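Local coordinates for protein NAD_Gly3P_dh, NAD-dependent glycerol-3-phosphate dehydrogenase (Streptosporangium roseum, PDB 5OCM) that probably reduces imines to amines with NADPH, as an imine reductase related to the beta-hydroxyacid dehydrogenases, at residues F184-A189 with H247-A252; S217-Q222 with A230-I235; D236-T241 with L277-M282; A266-A271 with I283-S288. One frame throughout, in Å; residues are numbered along the deposited sequence.

Interaction 1 (F184-A189 with H247-A252); sequences FLHGAA and HESEAA
The helical segments 184-189 and 247-252 come closest at His186 and Ser249, whose CA atoms are 8.9 Å apart, so that side chains alone bridge the gap. Nearly all of the small contact is one imidazole edge laid against one hydroxyl. His186 has its CG anti to the backbone N (chi1 173°), which carries the ring away from its own helix and presents the CE1-NE2 edge to the partner. Ser249 answers with OG, which lies 3.2 Å from His186 CE1 and close to the plane of the ring. His186 NE2 is almost as near, at 3.3 Å from Ser249 OG, and Ser249 CB follows in the ring plane at 3.9 Å from His186 CE1. Within its own helix, Ser249 OG is hydrogen-bonded to Leu245 O, one turn back, and the rotamer that places OG beside the backbone N (chi1 -64°) suits that bond. Both residues are buried, and the contact lies in the helical C-terminal domain away from the ligand sites, with the side chain of His186 about 14 Å from the bound trifluoroacetophenone hydrate. Val254 touches both His186 and Ser249, Leu258 and Pro259 of helix 257-271 lie against the imidazole, and Phe286 of the second subunit also packs on His186, placing this junction of helices 165-192 and 235-252 beside the dimer interface.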
# COMPACT_ATOMS: atom_id res chain seq x y z
N PHE A 184 -1.25 -2.59 7.38
CA PHE A 184 -2.67 -2.83 7.57
C PHE A 184 -2.92 -3.70 8.82
O PHE A 184 -3.82 -3.38 9.65
CB PHE A 184 -3.31 -3.56 6.36
CG PHE A 184 -4.70 -4.04 6.66
CD1 PHE A 184 -5.73 -3.12 6.77
CD2 PHE A 184 -4.95 -5.35 6.89
CE1 PHE A 184 -7.01 -3.51 7.15
CE2 PHE A 184 -6.25 -5.79 7.23
CZ PHE A 184 -7.28 -4.84 7.38
N LEU A 185 -2.15 -4.75 8.96
CA LEU A 185 -2.31 -5.67 10.12
C LEU A 185 -1.96 -5.00 11.44
O LEU A 185 -2.71 -5.15 12.44
CB LEU A 185 -1.53 -6.99 9.95
CG LEU A 185 -1.99 -7.87 8.75
CD1 LEU A 185 -0.97 -8.97 8.60
CD2 LEU A 185 -3.35 -8.45 8.91
N HIS A 186 -0.93 -4.17 11.45
CA HIS A 186 -0.65 -3.34 12.65
C HIS A 186 -1.83 -2.44 12.97
O HIS A 186 -2.27 -2.33 14.14
CB HIS A 186 0.66 -2.57 12.43
CG HIS A 186 0.98 -1.55 13.49
ND1 HIS A 186 0.69 -1.72 14.82
CD2 HIS A 186 1.61 -0.38 13.41
CE1 HIS A 186 1.10 -0.65 15.50
NE2 HIS A 186 1.66 0.18 14.66
N GLY A 187 -2.37 -1.79 11.94
CA GLY A 187 -3.54 -0.93 12.13
C GLY A 187 -4.74 -1.66 12.65
O GLY A 187 -5.45 -1.15 13.53
N ALA A 188 -4.99 -2.85 12.10
CA ALA A 188 -6.07 -3.68 12.60
C ALA A 188 -5.86 -4.07 14.07
O ALA A 188 -6.83 -4.04 14.85
CB ALA A 188 -6.17 -4.93 11.76
N ALA A 189 -4.63 -4.41 14.45
CA ALA A 189 -4.33 -4.75 15.84
C ALA A 189 -4.62 -3.54 16.76
O ALA A 189 -5.22 -3.67 17.84
CB ALA A 189 -2.90 -5.18 15.98
N HIS A 247 3.07 6.58 19.81
CA HIS A 247 2.46 6.82 21.14
C HIS A 247 1.12 6.12 21.29
O HIS A 247 0.84 5.52 22.36
CB HIS A 247 2.39 8.32 21.47
CG HIS A 247 3.78 8.86 21.74
ND1 HIS A 247 4.39 10.01 21.19
CD2 HIS A 247 4.68 8.37 22.64
CE1 HIS A 247 5.64 10.05 21.60
NE2 HIS A 247 5.82 9.14 22.55
N GLU A 248 0.31 6.19 20.25
CA GLU A 248 -0.97 5.48 20.26
C GLU A 248 -0.79 3.96 20.38
O GLU A 248 -1.51 3.30 21.16
CB GLU A 248 -1.79 5.85 19.00
CG GLU A 248 -3.27 5.47 19.11
CD GLU A 248 -4.03 6.43 20.08
OE1 GLU A 248 -3.72 7.63 20.15
OE2 GLU A 248 -4.94 5.93 20.83
N SER A 249 0.19 3.42 19.66
CA SER A 249 0.45 2.00 19.73
C SER A 249 0.94 1.58 21.12
O SER A 249 0.52 0.55 21.64
CB SER A 249 1.49 1.61 18.69
OG SER A 249 0.97 1.86 17.40
N GLU A 250 1.83 2.38 21.70
CA GLU A 250 2.34 2.08 23.08
C GLU A 250 1.20 2.13 24.07
O GLU A 250 1.11 1.24 24.91
CB GLU A 250 3.43 3.07 23.47
CG GLU A 250 4.74 2.79 22.78
CD GLU A 250 5.84 3.82 23.03
OE1 GLU A 250 5.61 4.91 23.61
OE2 GLU A 250 7.00 3.50 22.64
N ALA A 251 0.33 3.13 23.97
CA ALA A 251 -0.82 3.22 24.91
C ALA A 251 -1.76 2.03 24.76
O ALA A 251 -2.34 1.59 25.74
CB ALA A 251 -1.59 4.53 24.74
N ALA A 252 -1.92 1.51 23.54
CA ALA A 252 -2.82 0.38 23.27
C ALA A 252 -2.17 -0.97 23.60
O ALA A 252 -2.87 -1.97 23.59
CB ALA A 252 -3.24 0.38 21.81

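Interaction 2 (S217-Q222 with A230-I235); sequences SAYAGQ and ALDATI. With NAP (NADP nicotinamide-adenine-dinucleotide phosphate), chain B.
The polar core of the contact is a short hydrogen bond from Tyr219 OH to Asp232 OD2, 2.5 Å long. The two side chains approach from opposite directions, with ring and carboxylate planes 88° apart; OD2 lies in the plane of the phenol ring at its edge and is met on its syn side, 30° out of the carboxylate plane. The other oxygen, Asp232 OD1, accepts from Ala233 N at 2.8 Å, which fixes the rotation of the carboxylate. Water 1 donates to Tyr219 OH and, at 2.8 Å, to Ala233 O, making a second bridge. With an alanine in place of Asp232, Tyr219 OH would probably be left without its carboxylate acceptor and Ala233 N without its side-chain partner. Van der Waals contact is slight: Gln222 NE2 passes 4.1 Å from Leu231 CD1 while bonding to Pro229 O. Cofactor binding uses the backbone, as the carboxamide N7N of NADP donates to Asp232 O over 2.8 Å at a nearly straight 165°, and Ala233 CB rests against O7N at 3.7 Å. The loop therefore meets the nicotinamide end of a cofactor held chiefly by the second subunit, and it runs from helix 198-225 to helix 235-252, with Thr234 as N-cap of the latter.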
# COMPACT_ATOMS: atom_id res chain seq x y z
N SER A 217 2.48 8.35 -7.60
CA SER A 217 2.70 8.96 -8.93
C SER A 217 3.41 10.31 -8.83
O SER A 217 4.40 10.56 -9.53
CB SER A 217 1.39 9.13 -9.68
OG SER A 217 0.77 7.89 -9.90
N ALA A 218 2.97 11.15 -7.90
CA ALA A 218 3.64 12.47 -7.72
C ALA A 218 5.10 12.35 -7.27
O ALA A 218 6.01 13.02 -7.81
CB ALA A 218 2.85 13.32 -6.73
N TYR A 219 5.33 11.46 -6.29
CA TYR A 219 6.65 11.29 -5.71
C TYR A 219 7.58 10.63 -6.72
O TYR A 219 8.78 10.93 -6.75
CB TYR A 219 6.60 10.56 -4.38
CG TYR A 219 5.83 11.31 -3.30
CD1 TYR A 219 5.33 12.61 -3.49
CD2 TYR A 219 5.63 10.71 -2.07
CE1 TYR A 219 4.55 13.23 -2.48
CE2 TYR A 219 4.85 11.34 -1.08
CZ TYR A 219 4.34 12.57 -1.29
OH TYR A 219 3.56 13.13 -0.29
N ALA A 220 7.04 9.80 -7.60
CA ALA A 220 7.88 9.19 -8.63
C ALA A 220 8.47 10.26 -9.54
O ALA A 220 9.63 10.20 -9.96
CB ALA A 220 7.06 8.20 -9.44
N GLY A 221 7.68 11.26 -9.89
CA GLY A 221 8.17 12.36 -10.70
C GLY A 221 9.29 13.12 -9.99
O GLY A 221 10.30 13.46 -10.59
N GLN A 222 9.11 13.36 -8.70
CA GLN A 222 10.15 14.01 -7.93
C GLN A 222 11.44 13.18 -7.86
O GLN A 222 12.51 13.73 -8.01
CB GLN A 222 9.64 14.36 -6.53
CG GLN A 222 8.50 15.38 -6.52
CD GLN A 222 8.28 15.98 -5.11
OE1 GLN A 222 8.75 15.44 -4.12
NE2 GLN A 222 7.67 17.14 -5.03
N ALA A 230 8.19 20.24 -0.85
CA ALA A 230 7.08 19.81 -0.01
C ALA A 230 5.81 20.48 -0.47
O ALA A 230 5.40 21.47 0.11
CB ALA A 230 7.38 20.09 1.44
N LEU A 231 5.22 19.97 -1.53
CA LEU A 231 4.01 20.53 -2.09
C LEU A 231 2.77 20.20 -1.26
O LEU A 231 1.80 20.91 -1.27
CB LEU A 231 3.79 20.13 -3.52
CG LEU A 231 4.97 20.66 -4.40
CD1 LEU A 231 4.89 20.05 -5.80
CD2 LEU A 231 5.03 22.18 -4.47
N ASP A 232 2.85 19.10 -0.55
CA ASP A 232 1.76 18.60 0.31
C ASP A 232 2.10 18.71 1.77
O ASP A 232 1.38 19.40 2.51
CB ASP A 232 1.28 17.16 -0.08
CG ASP A 232 2.46 16.19 -0.40
OD1 ASP A 232 3.63 16.47 -0.08
OD2 ASP A 232 2.13 15.12 -0.98
N ALA A 233 3.17 18.05 2.21
CA ALA A 233 3.59 17.98 3.59
C ALA A 233 5.10 17.83 3.65
O ALA A 233 5.69 17.10 2.83
CB ALA A 233 2.93 16.78 4.26
N THR A 234 5.75 18.46 4.62
CA THR A 234 7.15 18.28 4.86
C THR A 234 7.44 16.98 5.63
O THR A 234 6.57 16.42 6.35
CB THR A 234 7.73 19.44 5.71
OG1 THR A 234 7.06 19.47 6.97
CG2 THR A 234 7.53 20.80 5.04
N ILE A 235 8.67 16.48 5.50
CA ILE A 235 9.10 15.37 6.33
C ILE A 235 8.94 15.68 7.84
O ILE A 235 8.55 14.81 8.63
CB ILE A 235 10.50 14.93 5.97
CG1 ILE A 235 10.45 14.24 4.59
CG2 ILE A 235 11.05 13.93 7.00
CD1 ILE A 235 11.85 13.93 4.03
PA NAP B . 2.15 23.56 8.33
O1A NAP B . 3.41 23.27 9.16
O2A NAP B . 2.28 23.97 6.89
O5B NAP B . 1.16 24.55 9.21
C5B NAP B . 1.22 24.48 10.62
C4B NAP B . 0.23 25.56 11.09
O4B NAP B . 0.22 25.51 12.52
C3B NAP B . 0.54 27.02 10.73
O3B NAP B . -0.72 27.66 10.53
C2B NAP B . 1.26 27.54 11.99
O2B NAP B . 1.24 28.92 12.17
C1B NAP B . 0.40 26.87 13.03
N9A NAP B . 1.02 26.83 14.34
C8A NAP B . 2.11 26.13 14.70
N7A NAP B . 2.39 26.40 15.99
C5A NAP B . 1.48 27.31 16.45
C6A NAP B . 1.24 28.02 17.70
N6A NAP B . 2.07 27.74 18.71
N1A NAP B . 0.26 28.93 17.77
C2A NAP B . -0.53 29.15 16.71
N3A NAP B . -0.36 28.54 15.49
C4A NAP B . 0.63 27.65 15.33
O3 NAP B . 1.34 22.24 8.58
PN NAP B . 0.11 21.70 7.68
O1N NAP B . 0.58 20.84 6.55
O2N NAP B . -0.88 22.81 7.39
O5D NAP B . -0.48 20.73 8.75
C5D NAP B . -1.51 21.13 9.69
C4D NAP B . -2.09 19.99 10.43
O4D NAP B . -2.87 19.22 9.48
C3D NAP B . -1.04 19.04 11.00
O3D NAP B . -1.59 18.52 12.21
C2D NAP B . -0.92 17.90 9.98
O2D NAP B . -0.37 16.68 10.55
C1D NAP B . -2.34 17.87 9.45
N1N NAP B . -2.45 17.29 8.08
C2N NAP B . -1.66 17.75 7.09
C3N NAP B . -1.70 17.24 5.81
C7N NAP B . -0.82 17.71 4.67
O7N NAP B . -0.72 16.93 3.68
N7N NAP B . -0.20 18.89 4.78
C4N NAP B . -2.54 16.15 5.58
C5N NAP B . -3.39 15.67 6.62
C6N NAP B . -3.31 16.22 7.90
P2B NAP B . 2.41 29.84 11.56
O1X NAP B . 2.13 30.00 10.09
O2X NAP B . 2.30 31.05 12.40
O3X NAP B . 3.67 29.07 11.76
O HOH W 1 5.32 14.56 1.69

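Interaction 3 (D236-T241 with L277-M282); sequences DTHVAT and LGYAAM. With 9RH (2,2,2-trifluoromethyl acetophenone hydrate), chain H.
His238 and Tyr279 meet in the active-site cleft of the imine reductase dimer, where the helical C-terminal domain faces the second subunit. The imidazole lies between protein and ligand: Tyr279 CD1 sits 3.6 Å above one face, and O1 of the trifluoroacetophenone hydrate 3.1 Å above the centre of the other. The two side chains cross at about a right angle and their ring planes are inclined at 47°, an oblique pairing, with Tyr279 CB 3.6 Å from His238 NE2. Thr241 takes a second ligand oxygen, its OG1 accepting from O2 at 2.8 Å, and Thr237 CG2 packs on the fluorines.

Thr241 OG1 sits between the backbone N and the carbonyl carbon (chi1 46°), from where it also donates to His238 O over 2.7 Å, one turn back in the helix. Met282 CG covers a face of the Tyr279 ring. From the second subunit, Trp178 NE1 is hydrogen-bonded to His238 ND1 and Asn182 OD1 to Tyr279 OH, so both aromatic side chains are tied across the interface. In the imidazole plane, water 1 links His238 NE2, 2.9 Å away, to Tyr279 N, which donates to it over 3.0 Å.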
# COMPACT_ATOMS: atom_id res chain seq x y z
N ASP A 236 9.19 16.93 8.24
CA ASP A 236 8.96 17.29 9.65
C ASP A 236 7.51 17.06 10.06
O ASP A 236 7.23 16.53 11.15
CB ASP A 236 9.31 18.79 9.91
CG ASP A 236 10.80 19.08 9.91
OD1 ASP A 236 11.58 18.23 10.40
OD2 ASP A 236 11.14 20.19 9.47
N THR A 237 6.59 17.42 9.19
CA THR A 237 5.16 17.22 9.47
C THR A 237 4.83 15.71 9.54
O THR A 237 4.12 15.25 10.47
CB THR A 237 4.31 17.95 8.42
OG1 THR A 237 4.56 19.33 8.54
CG2 THR A 237 2.87 17.71 8.57
N HIS A 238 5.35 14.95 8.58
CA HIS A 238 5.25 13.50 8.65
C HIS A 238 5.72 12.91 10.00
O HIS A 238 5.02 12.09 10.61
CB HIS A 238 6.04 12.80 7.49
CG HIS A 238 5.34 12.81 6.16
ND1 HIS A 238 4.51 11.78 5.75
CD2 HIS A 238 5.41 13.66 5.10
CE1 HIS A 238 4.10 12.02 4.51
NE2 HIS A 238 4.63 13.15 4.09
N VAL A 239 6.92 13.28 10.43
CA VAL A 239 7.52 12.64 11.60
C VAL A 239 6.70 12.97 12.87
O VAL A 239 6.62 12.10 13.77
CB VAL A 239 9.02 12.97 11.80
CG1 VAL A 239 9.54 12.66 13.15
CG2 VAL A 239 9.89 12.38 10.64
N ALA A 240 6.08 14.13 12.92
CA ALA A 240 5.19 14.41 14.06
C ALA A 240 4.05 13.39 14.13
O ALA A 240 3.70 12.95 15.22
CB ALA A 240 4.65 15.85 14.03
N THR A 241 3.48 13.02 12.97
CA THR A 241 2.42 11.97 12.95
C THR A 241 2.98 10.57 13.16
O THR A 241 2.27 9.74 13.71
CB THR A 241 1.51 12.04 11.69
OG1 THR A 241 2.31 12.20 10.50
CG2 THR A 241 0.58 13.21 11.80
N LEU A 277 11.76 19.22 3.23
CA LEU A 277 11.46 18.65 1.91
C LEU A 277 10.24 17.72 1.99
O LEU A 277 9.78 17.34 3.08
CB LEU A 277 12.66 17.89 1.38
CG LEU A 277 13.94 18.70 1.20
CD1 LEU A 277 15.06 17.80 0.68
CD2 LEU A 277 13.71 19.97 0.37
N GLY A 278 9.74 17.37 0.80
CA GLY A 278 8.65 16.40 0.71
C GLY A 278 9.16 14.98 0.97
O GLY A 278 10.36 14.70 0.90
N TYR A 279 8.24 14.07 1.20
CA TYR A 279 8.54 12.70 1.55
C TYR A 279 9.34 11.97 0.48
O TYR A 279 10.10 11.04 0.78
CB TYR A 279 7.28 11.89 1.92
CG TYR A 279 7.56 10.67 2.76
CD1 TYR A 279 7.65 10.75 4.15
CD2 TYR A 279 7.79 9.42 2.18
CE1 TYR A 279 7.92 9.64 4.93
CE2 TYR A 279 8.11 8.30 2.93
CZ TYR A 279 8.18 8.41 4.33
OH TYR A 279 8.54 7.31 5.07
N ALA A 280 9.20 12.39 -0.78
CA ALA A 280 9.97 11.76 -1.85
C ALA A 280 11.46 11.79 -1.65
O ALA A 280 12.19 10.95 -2.17
CB ALA A 280 9.57 12.36 -3.19
N ALA A 281 11.97 12.77 -0.89
CA ALA A 281 13.38 12.85 -0.55
C ALA A 281 13.88 11.60 0.19
O ALA A 281 15.09 11.28 0.16
CB ALA A 281 13.66 14.08 0.26
N MET A 282 12.95 10.84 0.79
CA MET A 282 13.28 9.56 1.42
C MET A 282 13.89 8.56 0.47
O MET A 282 14.56 7.62 0.94
CB MET A 282 12.04 8.96 2.07
CG MET A 282 11.60 9.73 3.30
SD MET A 282 12.79 9.68 4.65
CE MET A 282 12.99 7.95 4.89
O1 9RH H . 2.38 13.83 6.95
C1 9RH H . 1.02 13.46 7.28
O2 9RH H . 0.94 12.27 8.03
C2 9RH H . 0.14 13.32 6.04
C3 9RH H . 0.68 13.58 4.79
C4 9RH H . -0.07 13.33 3.65
C5 9RH H . -1.36 12.86 3.75
C6 9RH H . -1.91 12.63 5.00
C7 9RH H . -1.15 12.85 6.14
C8 9RH H . 0.52 14.61 8.12
F1 9RH H . 1.35 14.81 9.15
F2 9RH H . -0.74 14.40 8.57
F3 9RH H . 0.52 15.67 7.33
O HOH W 1 5.32 14.56 1.69

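Interaction 4 (A266-A271 with I283-S288); sequences ADRALA and IEQFRS
Arg268 and Gln285 cross obliquely where the last turns of helix 257-271 meet the short, weakly bonded helical turn at about 283-286, near the end of the all-helical C-terminal domain. Their flat ends are steeply inclined to each other, the guanidinium and amide planes standing 75° apart. Gln285 is bent at its second torsion (chi2 -52°), which turns the chain so that the amide lies against helix 257-271. Its OE1 consequently lies against the aliphatic part of the arginine, 3.2 Å from Arg268 CB and 3.6 Å from Arg268 CD, while its NE2 lies over the backbone, 3.8 Å from Ala269 N. Arg268, by contrast, is extended from CG to NE, so its guanidinium passes beyond the amide. NH1 there forms a salt bridge with Glu257 of the second subunit, and NH2 also bonds to Ser290 OG. The two segments are therefore joined by packing along the arginine stem and by one shared water, while the arginine charge is engaged across the dimer interface. An alanine in place of Gln285 would probably open a gap beside Arg268 CB and Ala269 and leave the bridging water without one of its acceptors. That water, lying in the guanidinium plane, accepts from Arg268 NH2 at 2.7 Å and donates to both Gln285 OE1 and Gln285 O, each 2.8 Å away.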
# COMPACT_ATOMS: atom_id res chain seq x y z
N ALA A 266 13.25 8.01 8.65
CA ALA A 266 13.00 9.41 8.50
C ALA A 266 14.05 10.28 9.28
O ALA A 266 14.46 11.35 8.83
CB ALA A 266 11.61 9.77 8.92
N ASP A 267 14.48 9.81 10.42
CA ASP A 267 15.52 10.49 11.22
C ASP A 267 16.84 10.64 10.47
O ASP A 267 17.55 11.62 10.71
CB ASP A 267 15.80 9.74 12.56
CG ASP A 267 14.77 10.01 13.60
OD1 ASP A 267 13.96 10.97 13.47
OD2 ASP A 267 14.78 9.21 14.55
N ARG A 268 17.15 9.74 9.55
CA ARG A 268 18.31 9.89 8.71
C ARG A 268 18.17 11.07 7.75
O ARG A 268 19.14 11.82 7.54
CB ARG A 268 18.64 8.63 7.94
CG ARG A 268 18.95 7.47 8.85
CD ARG A 268 19.20 6.21 8.11
NE ARG A 268 19.19 5.09 9.04
CZ ARG A 268 19.21 3.82 8.68
NH1 ARG A 268 19.20 2.87 9.62
NH2 ARG A 268 19.21 3.46 7.39
N ALA A 269 16.96 11.29 7.23
CA ALA A 269 16.72 12.44 6.39
C ALA A 269 16.82 13.72 7.23
O ALA A 269 17.36 14.72 6.81
CB ALA A 269 15.34 12.35 5.74
N LEU A 270 16.25 13.66 8.42
CA LEU A 270 16.32 14.82 9.34
C LEU A 270 17.76 15.18 9.69
O LEU A 270 18.10 16.36 9.69
CB LEU A 270 15.53 14.54 10.62
CG LEU A 270 14.04 14.38 10.42
CD1 LEU A 270 13.41 14.14 11.79
CD2 LEU A 270 13.42 15.52 9.75
N ALA A 271 18.57 14.20 9.94
CA ALA A 271 20.01 14.39 10.24
C ALA A 271 20.75 15.00 9.04
O ALA A 271 21.73 15.71 9.24
CB ALA A 271 20.66 13.10 10.63
N ILE A 283 13.75 8.73 -0.85
CA ILE A 283 14.41 7.86 -1.78
C ILE A 283 15.91 7.73 -1.46
O ILE A 283 16.50 6.64 -1.65
CB ILE A 283 14.26 8.36 -3.26
CG1 ILE A 283 14.81 7.38 -4.27
CG2 ILE A 283 14.90 9.73 -3.51
CD1 ILE A 283 13.99 6.11 -4.31
N GLU A 284 16.52 8.82 -0.97
CA GLU A 284 17.97 8.80 -0.69
C GLU A 284 18.32 7.79 0.42
O GLU A 284 19.42 7.27 0.44
CB GLU A 284 18.49 10.20 -0.34
CG GLU A 284 18.27 11.21 -1.45
CD GLU A 284 18.89 12.56 -1.26
OE1 GLU A 284 19.32 12.84 -0.15
OE2 GLU A 284 18.96 13.32 -2.24
N GLN A 285 17.37 7.47 1.31
CA GLN A 285 17.63 6.47 2.34
C GLN A 285 17.57 5.03 1.85
O GLN A 285 18.02 4.13 2.54
CB GLN A 285 16.67 6.66 3.51
CG GLN A 285 16.73 8.08 4.08
CD GLN A 285 18.16 8.49 4.39
OE1 GLN A 285 18.98 7.66 4.86
NE2 GLN A 285 18.50 9.73 4.11
N PHE A 286 17.04 4.80 0.64
CA PHE A 286 16.93 3.45 0.08
C PHE A 286 17.98 3.09 -0.94
O PHE A 286 18.15 1.89 -1.21
CB PHE A 286 15.52 3.21 -0.42
CG PHE A 286 14.48 3.36 0.65
CD1 PHE A 286 14.35 2.42 1.66
CD2 PHE A 286 13.67 4.47 0.69
CE1 PHE A 286 13.41 2.59 2.66
CE2 PHE A 286 12.72 4.63 1.68
CZ PHE A 286 12.62 3.71 2.71
N ARG A 287 18.76 4.06 -1.37
CA ARG A 287 19.76 3.88 -2.41
C ARG A 287 21.01 3.11 -1.97
O ARG A 287 21.70 2.50 -2.84
CB ARG A 287 20.24 5.21 -2.94
CG ARG A 287 19.12 6.01 -3.62
CD ARG A 287 19.29 6.25 -5.07
NE ARG A 287 18.36 7.18 -5.65
CZ ARG A 287 17.57 6.96 -6.72
NH1 ARG A 287 17.35 5.72 -7.24
NH2 ARG A 287 16.89 7.99 -7.20
N SER A 288 21.33 3.17 -0.68
CA SER A 288 22.56 2.53 -0.17
C SER A 288 22.34 1.73 1.11
O SER A 288 21.41 2.03 1.88
CB SER A 288 23.60 3.60 0.14
OG SER A 288 23.90 4.30 -1.04
O HOH W 2 19.05 4.85 5.08

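In the fold
Followed from the N terminus, the chain passes the Rossmann-type domain before helix 165-192 opens interaction 1, which closes on helix 235-252. Interaction 2 is nested inside that loop, joining helix 198-225 to the turn that follows it. Interaction 3 starts on helix 235-252 before interaction 1 has closed, and so crosses it, ending at 277-282. Interaction 4 in turn crosses interaction 3, joining the end of helix 257-271 to helix 283-286. Interactions 2, 3 and 4 touch one another: Ile235 N is probably bonded to Leu277 O, and Met282 packs on Ala266 and Ala269. Interaction 1 stands apart, and all four adjoin the second subunit.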